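Local coordinates for protein CPn_0803/CP_1068/CPj0803/CpB0832 (Chlamydophila pneumoniae, PDB 3Q9D) that is of unknown function but is probably connected with the needle tip of the chlamydial type III secretion system, at residues N49-L54 against K110-S115; I66-F71 against L157-G162; V77-A82 against E87-F92. All blocks are in the same frame, centred on the assembly; numbering follows the deposited sequence. Where two conformers were deposited one is given.

Contact 1: residues N49-L54 against K110-S115; sequences NVFLLL and KQAAHS
Phe51 of helix 48-61 brings its ring obliquely against the methyl groups of Ala112 and Ala113 on helix 107-133, one of the joints that close the helical bundle at this end of the chain. The two helices run in roughly the same sense, and the nearest CA atoms across the contact, those of Phe51 and Ala112, are 6.9 Å from each other. The ring of Phe51 fills the space between the two backbones, and phenylalanine suits the position because its flat, rigid ring does so without bringing any polar group into the interior. On the far side alanine suits equally well, since a methyl group is small enough to let the ring come close to the helix surface.

The CB of Phe51 already heads for the other helix. With chi1 at -73° CG stands beside the backbone N and opposite the carbonyl carbon, and chi2 near -94° swings the ring so that its CD1-CE1 side faces the alanines. The CB of Ala112 points toward the other helix, whereas that of Ala113 leaves its own helix more to the flank.

This apolar patch is continued by Met95 of helix 86-98, which touches both Phe51 and Ala113, while Gln109 and Leu116 also pack on Phe51. The division of labour is by neighbouring ring carbons: Phe51 CD1 lies 4.2 Å from Ala112 CB, and Phe51 CE1 the same 4.2 Å from Ala113 CB.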
loop_
_atom_site.group_PDB
_atom_site.type_symbol
_atom_site.label_atom_id
_atom_site.label_comp_id
_atom_site.label_asym_id
_atom_site.label_seq_id
_atom_site.Cartn_x
_atom_site.Cartn_y
_atom_site.Cartn_z
ATOM N N ASN A 49 -27.057 30.780 1.616
ATOM C CA ASN A 49 -26.733 29.627 2.420
ATOM C C ASN A 49 -26.261 28.450 1.562
ATOM O O ASN A 49 -25.454 27.641 2.024
ATOM C CB ASN A 49 -27.922 29.230 3.289
ATOM C CG ASN A 49 -27.491 28.639 4.614
ATOM O OD1 ASN A 49 -26.446 29.004 5.161
ATOM N ND2 ASN A 49 -28.287 27.710 5.135
ATOM N N VAL A 50 -26.742 28.369 0.317
ATOM C CA VAL A 50 -26.413 27.252 -0.567
ATOM C C VAL A 50 -24.933 27.263 -0.956
ATOM O O VAL A 50 -24.287 26.226 -0.994
ATOM C CB VAL A 50 -27.285 27.248 -1.849
ATOM C CG1 VAL A 50 -26.910 26.086 -2.758
ATOM C CG2 VAL A 50 -28.763 27.182 -1.486
ATOM N N PHE A 51 -24.411 28.446 -1.262
ATOM C CA PHE A 51 -23.011 28.565 -1.608
ATOM C C PHE A 51 -22.161 28.182 -0.417
ATOM O O PHE A 51 -21.102 27.585 -0.579
ATOM C CB PHE A 51 -22.663 29.982 -2.054
ATOM C CG PHE A 51 -23.188 30.324 -3.430
ATOM C CD1 PHE A 51 -22.389 30.157 -4.551
ATOM C CD2 PHE A 51 -24.485 30.793 -3.599
ATOM C CE1 PHE A 51 -22.868 30.460 -5.814
ATOM C CE2 PHE A 51 -24.970 31.098 -4.862
ATOM C CZ PHE A 51 -24.156 30.928 -5.968
ATOM N N LEU A 52 -22.572 28.610 0.773
ATOM C CA LEU A 52 -21.823 28.299 1.987
ATOM C C LEU A 52 -21.811 26.808 2.310
ATOM O O LEU A 52 -20.772 26.245 2.643
ATOM C CB LEU A 52 -22.383 29.084 3.174
ATOM C CG LEU A 52 -21.531 29.081 4.445
ATOM C CD1 LEU A 52 -20.125 29.579 4.153
ATOM C CD2 LEU A 52 -22.184 29.915 5.534
ATOM N N LEU A 53 -22.978 26.179 2.229
ATOM C CA LEU A 53 -23.094 24.748 2.473
ATOM C C LEU A 53 -22.312 23.947 1.436
ATOM O O LEU A 53 -21.649 22.967 1.765
ATOM C CB LEU A 53 -24.562 24.322 2.462
ATOM C CG LEU A 53 -25.240 24.152 3.823
ATOM C CD1 LEU A 53 -26.328 25.196 4.009
ATOM C CD2 LEU A 53 -25.812 22.750 3.958
ATOM N N LEU A 54 -22.393 24.377 0.180
ATOM C CA LEU A 54 -21.696 23.707 -0.905
ATOM C C LEU A 54 -20.192 23.785 -0.705
ATOM O O LEU A 54 -19.480 22.807 -0.915
ATOM C CB LEU A 54 -22.079 24.332 -2.246
ATOM C CG LEU A 54 -21.465 23.704 -3.496
ATOM C CD1 LEU A 54 -21.802 22.227 -3.572
ATOM C CD2 LEU A 54 -21.941 24.433 -4.740
ATOM N N LYS A 110 -21.747 36.232 -6.832
ATOM C CA LYS A 110 -20.788 36.116 -7.919
ATOM C C LYS A 110 -19.385 35.936 -7.348
ATOM O O LYS A 110 -18.628 35.071 -7.813
ATOM C CB LYS A 110 -20.846 37.313 -8.865
ATOM C CG LYS A 110 -20.032 37.131 -10.125
ATOM C CD LYS A 110 -20.111 38.394 -11.021
ATOM C CE LYS A 110 -21.511 38.598 -11.595
ATOM N NZ LYS A 110 -21.593 39.810 -12.494
ATOM N N GLN A 111 -19.033 36.734 -6.339
ATOM C CA GLN A 111 -17.742 36.566 -5.665
ATOM C C GLN A 111 -17.539 35.162 -5.086
ATOM O O GLN A 111 -16.438 34.586 -5.163
ATOM C CB GLN A 111 -17.563 37.605 -4.553
ATOM C CG GLN A 111 -17.327 39.024 -5.038
ATOM C CD GLN A 111 -16.980 39.962 -3.890
ATOM O OE1 GLN A 111 -17.225 39.649 -2.721
ATOM N NE2 GLN A 111 -16.394 41.112 -4.216
ATOM N N ALA A 112 -18.589 34.612 -4.486
ATOM C CA ALA A 112 -18.478 33.275 -3.908
ATOM C C ALA A 112 -18.289 32.235 -5.013
ATOM O O ALA A 112 -17.505 31.308 -4.855
ATOM C CB ALA A 112 -19.698 32.941 -3.042
ATOM N N ALA A 113 -19.003 32.392 -6.130
ATOM C CA ALA A 113 -18.856 31.472 -7.256
ATOM C C ALA A 113 -17.418 31.517 -7.768
ATOM O O ALA A 113 -16.813 30.468 -8.018
ATOM C CB ALA A 113 -19.856 31.800 -8.409
ATOM N N HIS A 114 -16.860 32.722 -7.911
ATOM C CA HIS A 114 -15.468 32.826 -8.368
ATOM C C HIS A 114 -14.512 32.148 -7.397
ATOM O O HIS A 114 -13.547 31.524 -7.813
ATOM C CB HIS A 114 -15.059 34.283 -8.621
ATOM C CG HIS A 114 -15.719 34.873 -9.829
ATOM N ND1 HIS A 114 -16.059 34.114 -10.924
ATOM C CD2 HIS A 114 -16.123 36.133 -10.103
ATOM C CE1 HIS A 114 -16.634 34.885 -11.833
ATOM N NE2 HIS A 114 -16.683 36.111 -11.359
ATOM N N SER A 115 -14.798 32.249 -6.103
ATOM C CA SER A 115 -13.938 31.631 -5.102
ATOM C C SER A 115 -14.018 30.098 -5.217
ATOM O O SER A 115 -12.995 29.398 -5.127
ATOM C CB SER A 115 -14.355 32.081 -3.695
ATOM O OG SER A 115 -13.575 31.442 -2.712
#

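Contact 2: residues I66-F71 against L157-G162; sequences IGYTTF and LARVDG
Tyr68 and Asp161 supply most of the buried surface here, joined by a short hydrogen bond in which Tyr68 OH donates to Asp161 OD2 over 2.6 Å. The oxygen sits at the edge of the phenol ring, in its plane, but the hydroxyl comes to it from above the carboxylate, 37° out of plane. The two flat groups are almost perpendicular (87°). Tyrosine fits because the length of its ring carries a hydroxyl donor across to the other loop.

Arg159 completes the group. Its NH2 forms a salt bridge with Asp161 OD2 at 2.6 Å through the syn lone pair of that oxygen, and a weak bond links Arg159 NE to Asp161 OD1 at 3.3 Å. OD2 is thus gripped by two donors, which should favour the ionised carboxylate. A bend at chi3 (-47°) curls the arginine back along its own turn to reach the acid; its NH1 binds Leu166 O of a neighbouring subunit. Beside the side chains, one water donates to Ile66 O at 2.7 Å and to Asp161 O at 2.9 Å.

Asp161 OD1 also accepts from Gln163 N, an Asx turn that steadies the acid. Gly162, with a positive phi that suits glycine, ends the type I turn from Arg159. This is consistent with a type I turn followed by a G1 bulge, linking strands 150-159 and 164-170 as a beta hairpin.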
loop_
_atom_site.group_PDB
_atom_site.type_symbol
_atom_site.label_atom_id
_atom_site.label_comp_id
_atom_site.label_asym_id
_atom_site.label_seq_id
_atom_site.Cartn_x
_atom_site.Cartn_y
_atom_site.Cartn_z
ATOM N N ILE A 66 -7.489 12.689 -3.499
ATOM C CA ILE A 66 -8.434 12.367 -4.571
ATOM C C ILE A 66 -8.263 10.889 -4.925
ATOM O O ILE A 66 -7.147 10.399 -5.004
ATOM C CB ILE A 66 -8.200 13.238 -5.833
ATOM C CG1 ILE A 66 -8.481 14.703 -5.502
ATOM C CG2 ILE A 66 -9.100 12.807 -6.994
ATOM C CD1 ILE A 66 -8.206 15.663 -6.667
ATOM N N GLY A 67 -9.369 10.188 -5.133
ATOM C CA GLY A 67 -9.324 8.804 -5.574
ATOM C C GLY A 67 -10.320 8.576 -6.694
ATOM O O GLY A 67 -10.860 9.517 -7.294
ATOM N N TYR A 68 -10.594 7.310 -6.962
ATOM C CA TYR A 68 -11.402 6.927 -8.104
ATOM C C TYR A 68 -12.869 7.141 -7.812
ATOM O O TYR A 68 -13.681 7.117 -8.721
ATOM C CB TYR A 68 -11.112 5.451 -8.503
ATOM C CG TYR A 68 -9.733 5.312 -9.122
ATOM C CD1 TYR A 68 -9.572 5.231 -10.503
ATOM C CD2 TYR A 68 -8.595 5.338 -8.331
ATOM C CE1 TYR A 68 -8.314 5.135 -11.076
ATOM C CE2 TYR A 68 -7.322 5.229 -8.896
ATOM C CZ TYR A 68 -7.195 5.134 -10.271
ATOM O OH TYR A 68 -5.948 5.055 -10.849
ATOM N N THR A 69 -13.224 7.356 -6.551
ATOM C CA THR A 69 -14.621 7.622 -6.258
ATOM C C THR A 69 -14.945 9.128 -6.144
ATOM O O THR A 69 -16.113 9.498 -5.981
ATOM C CB THR A 69 -15.077 6.984 -4.928
ATOM O OG1 THR A 69 -14.319 7.547 -3.858
ATOM C CG2 THR A 69 -14.915 5.454 -4.942
ATOM N N THR A 70 -13.919 9.962 -6.184
ATOM C CA THR A 70 -14.056 11.368 -5.805
ATOM C C THR A 70 -14.933 12.166 -6.777
ATOM O O THR A 70 -15.744 13.009 -6.348
ATOM C CB THR A 70 -12.687 12.041 -5.675
ATOM O OG1 THR A 70 -11.912 11.332 -4.705
ATOM C CG2 THR A 70 -12.829 13.547 -5.256
ATOM N N PHE A 71 -14.810 11.901 -8.072
ATOM C CA PHE A 71 -15.679 12.619 -8.997
ATOM C C PHE A 71 -17.146 12.282 -8.759
ATOM O O PHE A 71 -18.015 13.158 -8.728
ATOM C CB PHE A 71 -15.332 12.349 -10.463
ATOM C CG PHE A 71 -16.172 13.165 -11.396
ATOM C CD1 PHE A 71 -15.976 14.533 -11.485
ATOM C CD2 PHE A 71 -17.205 12.591 -12.106
ATOM C CE1 PHE A 71 -16.761 15.313 -12.331
ATOM C CE2 PHE A 71 -18.014 13.362 -12.951
ATOM C CZ PHE A 71 -17.798 14.723 -13.053
ATOM N N LEU A 157 8.296 5.994 -11.137
ATOM C CA LEU A 157 7.135 5.958 -12.018
ATOM C C LEU A 157 5.935 6.644 -11.372
ATOM O O LEU A 157 5.698 6.222 -10.240
ATOM C CB LEU A 157 6.783 4.516 -12.382
ATOM C CG LEU A 157 7.756 3.796 -13.319
ATOM C CD1 LEU A 157 7.635 4.335 -14.737
ATOM C CD2 LEU A 157 9.184 3.924 -12.813
ATOM N N ALA A 158 5.334 7.720 -11.880
ATOM C CA ALA A 158 4.191 8.341 -11.212
ATOM C C ALA A 158 3.031 8.244 -12.164
ATOM O O ALA A 158 3.187 8.517 -13.361
ATOM C CB ALA A 158 4.488 9.830 -10.879
ATOM N N ARG A 159 1.873 7.855 -11.648
ATOM C CA ARG A 159 0.670 7.787 -12.467
ATOM C C ARG A 159 -0.187 9.044 -12.343
ATOM O O ARG A 159 0.017 9.861 -11.443
ATOM C CB ARG A 159 -0.146 6.571 -12.074
ATOM C CG ARG A 159 0.650 5.274 -12.147
ATOM C CD ARG A 159 -0.225 4.046 -12.009
ATOM N NE ARG A 159 -1.176 4.153 -10.894
ATOM C CZ ARG A 159 -1.808 3.108 -10.363
ATOM N NH1 ARG A 159 -1.593 1.888 -10.844
ATOM N NH2 ARG A 159 -2.670 3.275 -9.366
ATOM N N VAL A 160 -1.140 9.193 -13.253
ATOM C CA VAL A 160 -2.105 10.292 -13.198
ATOM C C VAL A 160 -2.789 10.370 -11.816
ATOM O O VAL A 160 -3.100 11.453 -11.332
ATOM C CB VAL A 160 -3.195 10.144 -14.311
ATOM C CG1 VAL A 160 -4.370 11.092 -14.062
ATOM C CG2 VAL A 160 -2.591 10.384 -15.702
ATOM N N ASP A 161 -3.033 9.226 -11.185
ATOM C CA ASP A 161 -3.668 9.243 -9.860
ATOM C C ASP A 161 -2.721 9.579 -8.701
ATOM O O ASP A 161 -3.139 9.598 -7.549
ATOM C CB ASP A 161 -4.394 7.923 -9.572
ATOM C CG ASP A 161 -3.429 6.743 -9.416
ATOM O OD1 ASP A 161 -2.199 6.953 -9.419
ATOM O OD2 ASP A 161 -3.904 5.607 -9.286
ATOM N N GLY A 162 -1.460 9.881 -9.002
ATOM C CA GLY A 162 -0.527 10.277 -7.967
ATOM C C GLY A 162 0.269 9.150 -7.327
ATOM O O GLY A 162 1.242 9.395 -6.621
HETATM O O HOH W 1 -5.768 8.820 -6.759
#

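Contact 3: residues V77-A82 against E87-F92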
loop_
_atom_site.group_PDB
_atom_site.type_symbol
_atom_site.label_atom_id
_atom_site.label_comp_id
_atom_site.label_asym_id
_atom_site.label_seq_id
_atom_site.Cartn_x
_atom_site.Cartn_y
_atom_site.Cartn_z
ATOM N N VAL A 77 -22.674 15.355 -4.022
ATOM C CA VAL A 77 -22.745 16.621 -3.291
ATOM C C VAL A 77 -23.560 17.662 -4.057
ATOM O O VAL A 77 -24.417 18.342 -3.490
ATOM C CB VAL A 77 -21.318 17.175 -3.024
ATOM C CG1 VAL A 77 -21.358 18.666 -2.652
ATOM C CG2 VAL A 77 -20.646 16.352 -1.909
ATOM N N VAL A 78 -23.307 17.778 -5.356
ATOM C CA VAL A 78 -24.081 18.721 -6.157
ATOM C C VAL A 78 -25.565 18.336 -6.212
ATOM O O VAL A 78 -26.440 19.187 -6.020
ATOM C CB VAL A 78 -23.505 18.876 -7.582
ATOM C CG1 VAL A 78 -24.438 19.761 -8.428
ATOM C CG2 VAL A 78 -22.103 19.508 -7.521
ATOM N N PHE A 79 -25.853 17.062 -6.454
ATOM C CA PHE A 79 -27.240 16.631 -6.520
ATOM C C PHE A 79 -27.948 16.845 -5.183
ATOM O O PHE A 79 -29.080 17.326 -5.150
ATOM C CB PHE A 79 -27.348 15.185 -7.015
ATOM C CG PHE A 79 -27.112 15.043 -8.500
ATOM C CD1 PHE A 79 -27.820 15.825 -9.405
ATOM C CD2 PHE A 79 -26.173 14.141 -8.990
ATOM C CE1 PHE A 79 -27.602 15.707 -10.778
ATOM C CE2 PHE A 79 -25.956 14.006 -10.357
ATOM C CZ PHE A 79 -26.667 14.800 -11.252
ATOM N N ASN A 80 -27.267 16.526 -4.084
ATOM C CA ASN A 80 -27.829 16.752 -2.747
ATOM C C ASN A 80 -28.164 18.221 -2.554
ATOM O O ASN A 80 -29.228 18.565 -2.059
ATOM C CB ASN A 80 -26.861 16.286 -1.636
ATOM C CG ASN A 80 -26.832 14.774 -1.481
ATOM O OD1 ASN A 80 -27.671 14.073 -2.042
ATOM N ND2 ASN A 80 -25.874 14.266 -0.702
ATOM N N CYS A 81 -27.245 19.087 -2.949
ATOM C CA CYS A 81 -27.464 20.524 -2.832
ATOM C C CYS A 81 -28.622 20.999 -3.724
ATOM O O CYS A 81 -29.425 21.837 -3.307
ATOM C CB CYS A 81 -26.175 21.300 -3.133
ATOM S SG CYS A 81 -24.947 21.295 -1.784
ATOM N N ALA A 82 -28.719 20.457 -4.936
ATOM C CA ALA A 82 -29.782 20.819 -5.878
ATOM C C ALA A 82 -31.152 20.324 -5.418
ATOM O O ALA A 82 -32.198 20.830 -5.856
ATOM C CB ALA A 82 -29.474 20.262 -7.264
ATOM N N GLU A 87 -32.032 22.102 -12.755
ATOM C CA GLU A 87 -31.479 23.382 -13.212
ATOM C C GLU A 87 -30.414 23.913 -12.243
ATOM O O GLU A 87 -29.458 24.568 -12.651
ATOM C CB GLU A 87 -32.583 24.423 -13.404
ATOM C CG GLU A 87 -33.502 24.575 -12.210
ATOM C CD GLU A 87 -34.697 23.626 -12.259
ATOM O OE1 GLU A 87 -34.510 22.414 -12.531
ATOM O OE2 GLU A 87 -35.831 24.105 -12.031
ATOM N N ILE A 88 -30.582 23.617 -10.963
ATOM C CA ILE A 88 -29.609 24.041 -9.947
ATOM C C ILE A 88 -28.362 23.154 -10.023
ATOM O O ILE A 88 -27.247 23.652 -10.001
ATOM C CB ILE A 88 -30.208 23.995 -8.545
ATOM C CG1 ILE A 88 -31.284 25.072 -8.388
ATOM C CG2 ILE A 88 -29.125 24.178 -7.477
ATOM C CD1 ILE A 88 -32.033 24.945 -7.083
ATOM N N ALA A 89 -28.560 21.842 -10.126
ATOM C CA ALA A 89 -27.444 20.931 -10.351
ATOM C C ALA A 89 -26.614 21.371 -11.559
ATOM O O ALA A 89 -25.380 21.449 -11.484
ATOM C CB ALA A 89 -27.949 19.499 -10.542
ATOM N N ASN A 90 -27.280 21.635 -12.683
ATOM C CA ASN A 90 -26.557 22.026 -13.890
ATOM C C ASN A 90 -25.831 23.357 -13.730
ATOM O O ASN A 90 -24.754 23.549 -14.285
ATOM C CB ASN A 90 -27.486 22.076 -15.103
ATOM C CG ASN A 90 -27.917 20.697 -15.549
ATOM O OD1 ASN A 90 -27.297 19.690 -15.182
ATOM N ND2 ASN A 90 -28.969 20.638 -16.350
ATOM N N PHE A 91 -26.426 24.268 -12.975
ATOM C CA PHE A 91 -25.774 25.544 -12.719
ATOM C C PHE A 91 -24.426 25.291 -12.047
ATOM O O PHE A 91 -23.401 25.822 -12.473
ATOM C CB PHE A 91 -26.647 26.431 -11.835
ATOM C CG PHE A 91 -25.969 27.698 -11.401
ATOM C CD1 PHE A 91 -25.674 28.687 -12.323
ATOM C CD2 PHE A 91 -25.627 27.899 -10.076
ATOM C CE1 PHE A 91 -25.045 29.859 -11.937
ATOM C CE2 PHE A 91 -25.003 29.072 -9.679
ATOM C CZ PHE A 91 -24.711 30.052 -10.618
ATOM N N PHE A 92 -24.425 24.470 -11.002
ATOM C CA PHE A 92 -23.177 24.198 -10.283
ATOM C C PHE A 92 -22.178 23.347 -11.058
ATOM O O PHE A 92 -20.967 23.550 -10.944
ATOM C CB PHE A 92 -23.457 23.614 -8.893
ATOM C CG PHE A 92 -23.940 24.642 -7.900
ATOM C CD1 PHE A 92 -23.130 25.721 -7.559
ATOM C CD2 PHE A 92 -25.189 24.530 -7.309
ATOM C CE1 PHE A 92 -23.564 26.680 -6.648
ATOM C CE2 PHE A 92 -25.634 25.474 -6.402
ATOM C CZ PHE A 92 -24.823 26.552 -6.069
#
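Ala82 and Ala89 meet methyl to methyl, their CB atoms 3.7 Å apart, and the Ala82 methyl, CB, also presses on the other backbone, 3.4 Å from Ala89 N. Alanine suits both places, because its small methyl permits the CA atoms of Ala82 and Ala89 to stand 5.0 Å apart. Ile88 flanks the pair: its CG2 branch, rather than the CG1 arm, lies alongside Ala82, 3.8 Å from Ala82 CA.

Helices 70-82 and 86-98 form an alpha-helical hairpin, joined by a short connection. Their local axes come within 8.4 Å and make an angle of 138°, an antiparallel pair splayed well away from exact alignment, so the closest packing gathers near the connection.

One helical turn further back, Val78 sends CG1 across, opposite its own backbone N (chi1 174°), where it rests 3.6 Å from Ala89 O and 4.0 Å from Phe92 CB. Beta branching keeps the valine compact and restricts its rotation, with CG1 directed at the second helix. Phe79 begins in another direction, its CB directed away from the second helix, yet its ring returns to lean obliquely on the Ala89 methyl with CE1 3.8 Å from Ala89 CB. That ring also makes an edge-to-face stack with Phe93. The ring of Phe92 turns to helix 48-61, where it packs on Leu54, and Phe91 CD2 lies over the centre of one of its faces.

Contacts 1 and 3 belong to the same helical bundle, their centres 13 Å apart, and Leu54 bridges them: its CD1 lies 3.7 Å from CG1 of Val77, and it also packs on Phe92. Contact 1 joins two helices, and the hairpin of contact 3 falls between them along the chain. Contact 2 stands apart, with its centre 27 Å from that of contact 1 and 24 Å from that of contact 3, near the middle of the chain, where the helices meet the antiparallel sheet. Helix 70-82 serves both contacts 2 and 3, whose nearest atoms are about 7 Å apart. Contact 2, within one chain, is polar and lies where other subunits also come close.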